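Local coordinates for hypothetical protein Atu0636 (Agrobacterium tumefaciens, PDB 2OZV) that is probably an S-adenosylmethionine-dependent O-methyltransferase of the small-domain methyltransferase family, although its substrate is not known, at residues Gly147-Trp152 and Ala176-Ala181; Gly187-Thr192 and Met205-Ile210. One frame throughout, in Å; residues are numbered along the deposited sequence. Where two conformers were deposited one is given.

Interaction 1 of 2, residues Gly147-Trp152 and Ala176-Ala181; sequences GLFEDW and AEIIAA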
loop_
_atom_site.group_PDB
_atom_site.type_symbol
_atom_site.label_atom_id
_atom_site.label_comp_id
_atom_site.label_asym_id
_atom_site.label_seq_id
_atom_site.Cartn_x
_atom_site.Cartn_y
_atom_site.Cartn_z
ATOM N N GLY B 147 7.524 4.961 -16.822
ATOM C CA GLY B 147 8.618 5.923 -16.835
ATOM C C GLY B 147 8.311 7.229 -16.118
ATOM O O GLY B 147 9.244 7.948 -15.717
ATOM N N LEU B 148 7.024 7.562 -15.968
ATOM C CA LEU B 148 6.664 8.925 -15.497
ATOM C C LEU B 148 7.060 9.195 -14.056
ATOM O O LEU B 148 7.691 10.230 -13.756
ATOM C CB LEU B 148 5.181 9.271 -15.727
ATOM C CG LEU B 148 4.868 10.766 -15.939
ATOM C CD1 LEU B 148 5.593 11.294 -17.181
ATOM C CD2 LEU B 148 3.373 11.020 -16.153
ATOM N N PHE B 149 6.683 8.294 -13.150
ATOM C CA PHE B 149 7.062 8.495 -11.756
ATOM C C PHE B 149 8.581 8.539 -11.592
ATOM O O PHE B 149 9.108 9.404 -10.887
ATOM C CB PHE B 149 6.438 7.430 -10.854
ATOM C CG PHE B 149 4.984 7.699 -10.542
ATOM C CD1 PHE B 149 4.629 8.676 -9.628
ATOM C CD2 PHE B 149 3.983 6.959 -11.166
ATOM C CE1 PHE B 149 3.270 8.929 -9.326
ATOM C CE2 PHE B 149 2.634 7.209 -10.867
ATOM C CZ PHE B 149 2.295 8.185 -9.956
ATOM N N GLU B 150 9.281 7.620 -12.253
ATOM C CA GLU B 150 10.734 7.649 -12.263
ATOM C C GLU B 150 11.294 9.010 -12.694
ATOM O O GLU B 150 12.116 9.588 -11.977
ATOM C CB GLU B 150 11.282 6.531 -13.161
ATOM C CG GLU B 150 12.798 6.621 -13.418
ATOM C CD GLU B 150 13.652 6.471 -12.149
ATOM O OE1 GLU B 150 13.170 5.974 -11.111
ATOM O OE2 GLU B 150 14.836 6.857 -12.191
ATOM N N ASP B 151 10.851 9.521 -13.845
ATOM C CA ASP B 151 11.334 10.831 -14.338
ATOM C C ASP B 151 11.013 11.975 -13.380
ATOM O O ASP B 151 11.898 12.754 -13.012
ATOM C CB ASP B 151 10.738 11.162 -15.701
ATOM C CG ASP B 151 11.347 10.345 -16.834
ATOM O OD1 ASP B 151 12.450 9.765 -16.668
ATOM O OD2 ASP B 151 10.715 10.293 -17.911
ATOM N N TRP B 152 9.748 12.072 -12.973
ATOM C CA TRP B 152 9.317 13.182 -12.131
ATOM C C TRP B 152 9.957 13.154 -10.741
ATOM O O TRP B 152 10.359 14.197 -10.238
ATOM C CB TRP B 152 7.802 13.192 -11.997
ATOM C CG TRP B 152 7.064 13.644 -13.196
ATOM C CD1 TRP B 152 7.349 13.383 -14.500
ATOM C CD2 TRP B 152 5.869 14.420 -13.187
ATOM N NE1 TRP B 152 6.398 13.969 -15.322
ATOM C CE2 TRP B 152 5.480 14.610 -14.527
ATOM C CE3 TRP B 152 5.105 14.995 -12.167
ATOM C CZ2 TRP B 152 4.341 15.339 -14.878
ATOM C CZ3 TRP B 152 3.969 15.709 -12.512
ATOM C CH2 TRP B 152 3.595 15.869 -13.857
ATOM N N ALA B 176 3.545 0.535 -6.387
ATOM C CA ALA B 176 4.847 -0.097 -6.668
ATOM C C ALA B 176 5.770 0.842 -7.466
ATOM O O ALA B 176 6.966 0.943 -7.150
ATOM C CB ALA B 176 4.699 -1.456 -7.390
ATOM N N GLU B 177 5.203 1.531 -8.465
ATOM C CA GLU B 177 5.971 2.456 -9.296
ATOM C C GLU B 177 6.514 3.610 -8.438
ATOM O O GLU B 177 7.634 4.077 -8.647
ATOM C CB GLU B 177 5.127 2.967 -10.494
ATOM C CG GLU B 177 5.901 3.817 -11.526
ATOM C CD GLU B 177 5.153 4.117 -12.846
ATOM O OE1 GLU B 177 4.182 3.413 -13.192
ATOM O OE2 GLU B 177 5.568 5.055 -13.568
ATOM N N ILE B 178 5.713 4.068 -7.475
ATOM C CA ILE B 178 6.111 5.182 -6.633
ATOM C C ILE B 178 7.241 4.793 -5.687
ATOM O O ILE B 178 8.257 5.507 -5.564
ATOM C CB ILE B 178 4.917 5.725 -5.860
ATOM C CG1 ILE B 178 3.961 6.461 -6.807
ATOM C CG2 ILE B 178 5.367 6.690 -4.778
ATOM C CD1 ILE B 178 2.541 6.538 -6.248
ATOM N N ILE B 179 7.085 3.646 -5.024
ATOM C CA ILE B 179 8.140 3.166 -4.138
ATOM C C ILE B 179 9.440 2.962 -4.905
ATOM O O ILE B 179 10.514 3.356 -4.414
ATOM C CB ILE B 179 7.707 1.860 -3.397
ATOM C CG1 ILE B 179 6.528 2.159 -2.443
ATOM C CG2 ILE B 179 8.917 1.168 -2.719
ATOM C CD1 ILE B 179 5.804 0.841 -1.938
ATOM N N ALA B 180 9.369 2.377 -6.099
ATOM C CA ALA B 180 10.585 2.140 -6.900
ATOM C C ALA B 180 11.261 3.462 -7.306
ATOM O O ALA B 180 12.486 3.577 -7.268
ATOM C CB ALA B 180 10.275 1.312 -8.121
ATOM N N ALA B 181 10.447 4.448 -7.678
ATOM C CA ALA B 181 10.965 5.745 -8.126
ATOM C C ALA B 181 11.626 6.491 -6.959
ATOM O O ALA B 181 12.614 7.214 -7.150
ATOM C CB ALA B 181 9.834 6.582 -8.728
HETATM O O HOH W 1 8.116 5.126 -13.346
HETATM O O HOH W 2 14.639 4.719 -8.708
#

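Interaction 2 of 2, residues Gly187-Thr192 and Met205-Ile210; sequences GGLEIT and MLVTAI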
loop_
_atom_site.group_PDB
_atom_site.type_symbol
_atom_site.label_atom_id
_atom_site.label_comp_id
_atom_site.label_asym_id
_atom_site.label_seq_id
_atom_site.Cartn_x
_atom_site.Cartn_y
_atom_site.Cartn_z
ATOM N N GLY B 187 13.154 8.699 1.365
ATOM C CA GLY B 187 12.777 7.641 2.319
ATOM C C GLY B 187 11.793 8.174 3.337
ATOM O O GLY B 187 11.205 9.245 3.144
ATOM N N GLY B 188 11.570 7.415 4.409
ATOM C CA GLY B 188 10.498 7.757 5.336
ATOM C C GLY B 188 9.137 7.940 4.668
ATOM O O GLY B 188 8.350 8.797 5.085
ATOM N N LEU B 189 8.843 7.147 3.632
ATOM C CA LEU B 189 7.531 7.264 2.957
ATOM C C LEU B 189 6.417 7.094 3.953
ATOM O O LEU B 189 6.447 6.170 4.799
ATOM C CB LEU B 189 7.366 6.219 1.842
ATOM C CG LEU B 189 7.908 6.653 0.460
ATOM C CD1 LEU B 189 9.416 6.879 0.477
ATOM C CD2 LEU B 189 7.556 5.570 -0.605
ATOM N N GLU B 190 5.446 7.994 3.863
ATOM C CA GLU B 190 4.174 7.825 4.550
ATOM C C GLU B 190 3.105 7.721 3.491
ATOM O O GLU B 190 2.954 8.644 2.657
ATOM C CB GLU B 190 3.858 9.042 5.424
ATOM C CG GLU B 190 4.617 9.074 6.731
ATOM C CD GLU B 190 4.076 10.135 7.690
ATOM O OE1 GLU B 190 2.987 10.740 7.427
ATOM O OE2 GLU B 190 4.732 10.312 8.721
ATOM N N ILE B 191 2.353 6.626 3.516
ATOM C CA ILE B 191 1.319 6.380 2.504
ATOM C C ILE B 191 -0.035 6.450 3.182
ATOM O O ILE B 191 -0.281 5.711 4.144
ATOM C CB ILE B 191 1.517 4.971 1.868
ATOM C CG1 ILE B 191 2.935 4.850 1.241
ATOM C CG2 ILE B 191 0.396 4.680 0.870
ATOM C CD1 ILE B 191 3.243 3.424 0.642
ATOM N N THR B 192 -0.909 7.321 2.684
ATOM C CA THR B 192 -2.230 7.453 3.253
ATOM C C THR B 192 -3.269 7.126 2.165
ATOM O O THR B 192 -3.415 7.870 1.183
ATOM C CB THR B 192 -2.456 8.887 3.794
ATOM O OG1 THR B 192 -1.432 9.219 4.734
ATOM C CG2 THR B 192 -3.843 8.974 4.456
HETATM N N MSE B 205 -4.465 7.913 -3.203
HETATM C CA MSE B 205 -3.377 7.605 -2.304
HETATM C C MSE B 205 -2.474 8.821 -2.207
HETATM O O MSE B 205 -2.048 9.342 -3.253
HETATM C CB MSE B 205 -2.585 6.399 -2.818
HETATM C CG MSE B 205 -1.500 6.014 -1.876
HETATM SE SE MSE B 205 -0.624 4.423 -2.690
HETATM C CE MSE B 205 0.179 5.200 -4.209
ATOM N N LEU B 206 -2.215 9.281 -0.986
ATOM C CA LEU B 206 -1.266 10.381 -0.714
ATOM C C LEU B 206 0.053 9.741 -0.293
ATOM O O LEU B 206 0.060 8.746 0.484
ATOM C CB LEU B 206 -1.762 11.249 0.456
ATOM C CG LEU B 206 -3.121 11.925 0.242
ATOM C CD1 LEU B 206 -3.580 12.689 1.495
ATOM C CD2 LEU B 206 -3.050 12.853 -0.976
ATOM N N VAL B 207 1.172 10.293 -0.775
ATOM C CA VAL B 207 2.467 9.812 -0.350
ATOM C C VAL B 207 3.330 11.022 -0.019
ATOM O O VAL B 207 3.350 11.999 -0.807
ATOM C CB VAL B 207 3.162 8.977 -1.432
ATOM C CG1 VAL B 207 4.535 8.493 -0.900
ATOM C CG2 VAL B 207 2.281 7.783 -1.860
ATOM N N THR B 208 3.990 10.992 1.139
ATOM C CA THR B 208 5.014 12.021 1.449
ATOM C C THR B 208 6.328 11.311 1.776
ATOM O O THR B 208 6.320 10.155 2.216
ATOM C CB THR B 208 4.649 12.965 2.623
ATOM O OG1 THR B 208 4.578 12.233 3.851
ATOM C CG2 THR B 208 3.340 13.753 2.344
ATOM N N ALA B 209 7.458 11.962 1.508
ATOM C CA ALA B 209 8.758 11.323 1.719
ATOM C C ALA B 209 9.783 12.436 1.912
ATOM O O ALA B 209 9.522 13.598 1.549
ATOM C CB ALA B 209 9.104 10.397 0.535
ATOM N N ILE B 210 10.908 12.072 2.503
ATOM C CA ILE B 210 11.924 13.030 2.901
ATOM C C ILE B 210 13.200 12.696 2.128
ATOM O O ILE B 210 13.670 11.550 2.168
ATOM C CB ILE B 210 12.149 12.958 4.427
ATOM C CG1 ILE B 210 10.871 13.414 5.160
ATOM C CG2 ILE B 210 13.345 13.826 4.854
ATOM C CD1 ILE B 210 10.452 14.855 4.858
HETATM O O HOH W 3 2.239 11.954 5.066
#

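Interaction 1 of 2, residues Gly147-Trp152 and Ala176-Ala181
Phe149 lays one face of its ring against Ile178. The CG1 methylene of Ile178 stands over that face, offset toward the rim, 3.6 Å from Phe149 CE1. This is a CH-pi contact, with CG1 3.8 Å from the ring centroid. The chi1 of Phe149 (-79°) sets CG beside its own backbone N and turns the ring to this position. Ile178 CD1 reaches past CG1 to the CE1 and CZ end of the ring.

Glu177 comes to the same ring from the edge. Its chain is extended, with CG anti to the backbone N, and it carries the carboxylate across to the start of helix 148-159. OE2 lies in the ring plane, 3.5 Å from Phe149 CD2, and the carboxylate plane stands nearly upright to the ring. The same oxygen takes a weak hydrogen bond from Phe149 N at 3.5 Å. A water bridges it to Glu150 N, at 2.6 Å from Glu177 OE2. A carboxylate beside these first-turn amides would probably be favoured by the helix dipole. Glu177 was modelled in two conformers; the bonds described are those of one and may be only partly populated.

The methyl group of Ala181 sits between the two backbones, its CB 3.6 Å from Phe149 O. Beside it, a water links Glu150 OE1 to Ala180 O. The other carboxylate oxygen of Glu150 forms a salt bridge with Arg185.

The two short helical segments approach to 8.5 Å between axes and cross at -31°, running roughly the same way. Ala176 and Ile179 pack against the second subunit. Phe149 and Ile178 both touch Ser170 of strand 164-170. The helices before and after this strand thus pack together on one side of it, consistent with the Rossmann-like fold of class I methyltransferases.

Interaction 2 of 2, residues Gly187-Thr192 and Met205-Ile210
Leu189 packs its side chain over Val207 and Ala209 of the partner strand. Its CB passes Thr208 O at 4.1 Å. CG meets two groups, Ala209 CB at 3.9 Å and, slightly farther off, Val207 CG1. At the tip, CD1 presses on Ala209 CB at 3.5 Å, while CD2 heads for helix 175-182. On the same face, Ile191 CG2 touches CG of Met205, a selenomethionine, at 3.6 Å, close to its selenium.

The strands form an antiparallel hairpin. The pair is consistent with the sixth and seventh strands of the Rossmann-like class I methyltransferase fold, order 3-2-1-4-5-7-6, with 204-211 inserted antiparallel beside 164-170. Here strand 218-224 extends the sheet beyond 186-195. Gly187 with Ile210, Glu190 with Thr208 and Thr192 with Leu206 are hydrogen-bonded pairs, each joined by two backbone bonds. The register slips by one between the first two pairs, a beta bulge. Gly188 takes a positive phi (53°) there, and the chain turns a corner.

Glu190 and Thr208 lie side by side on the opposite face. With chi1 at 65°, Thr208 OG1 sits between its backbone N and carbonyl carbon, 3.6 Å from Glu190 CB. A water bridges Thr208 OG1 to Glu190 OE1, 2.8 Å from the latter. Glu190 OE1 also forms a salt bridge with Arg220, and Arg249 NH1 forms a hydrogen bond with Thr208 OG1.

Overall arrangement
Along the chain the two contacts come in series, and they neither nest nor cross. Interaction 1 closes first. It brings helix 175-182 back beside helix 148-159 after the chain has passed through strand 164-170 of the central sheet. The chain then runs straight on into strand 186-195. Interaction 2 closes a shorter loop, pairing that strand with 204-211, which lies between it and 164-170 in the sheet. The centres of interactions 1 and 2 are about 13 Å apart. The two also meet directly. Ile178 CD1 packs on Met205 CE at 3.4 Å, and Ile179 packs on Leu189. Helix 175-182 thus joins the helical layer to the antiparallel end of the sheet.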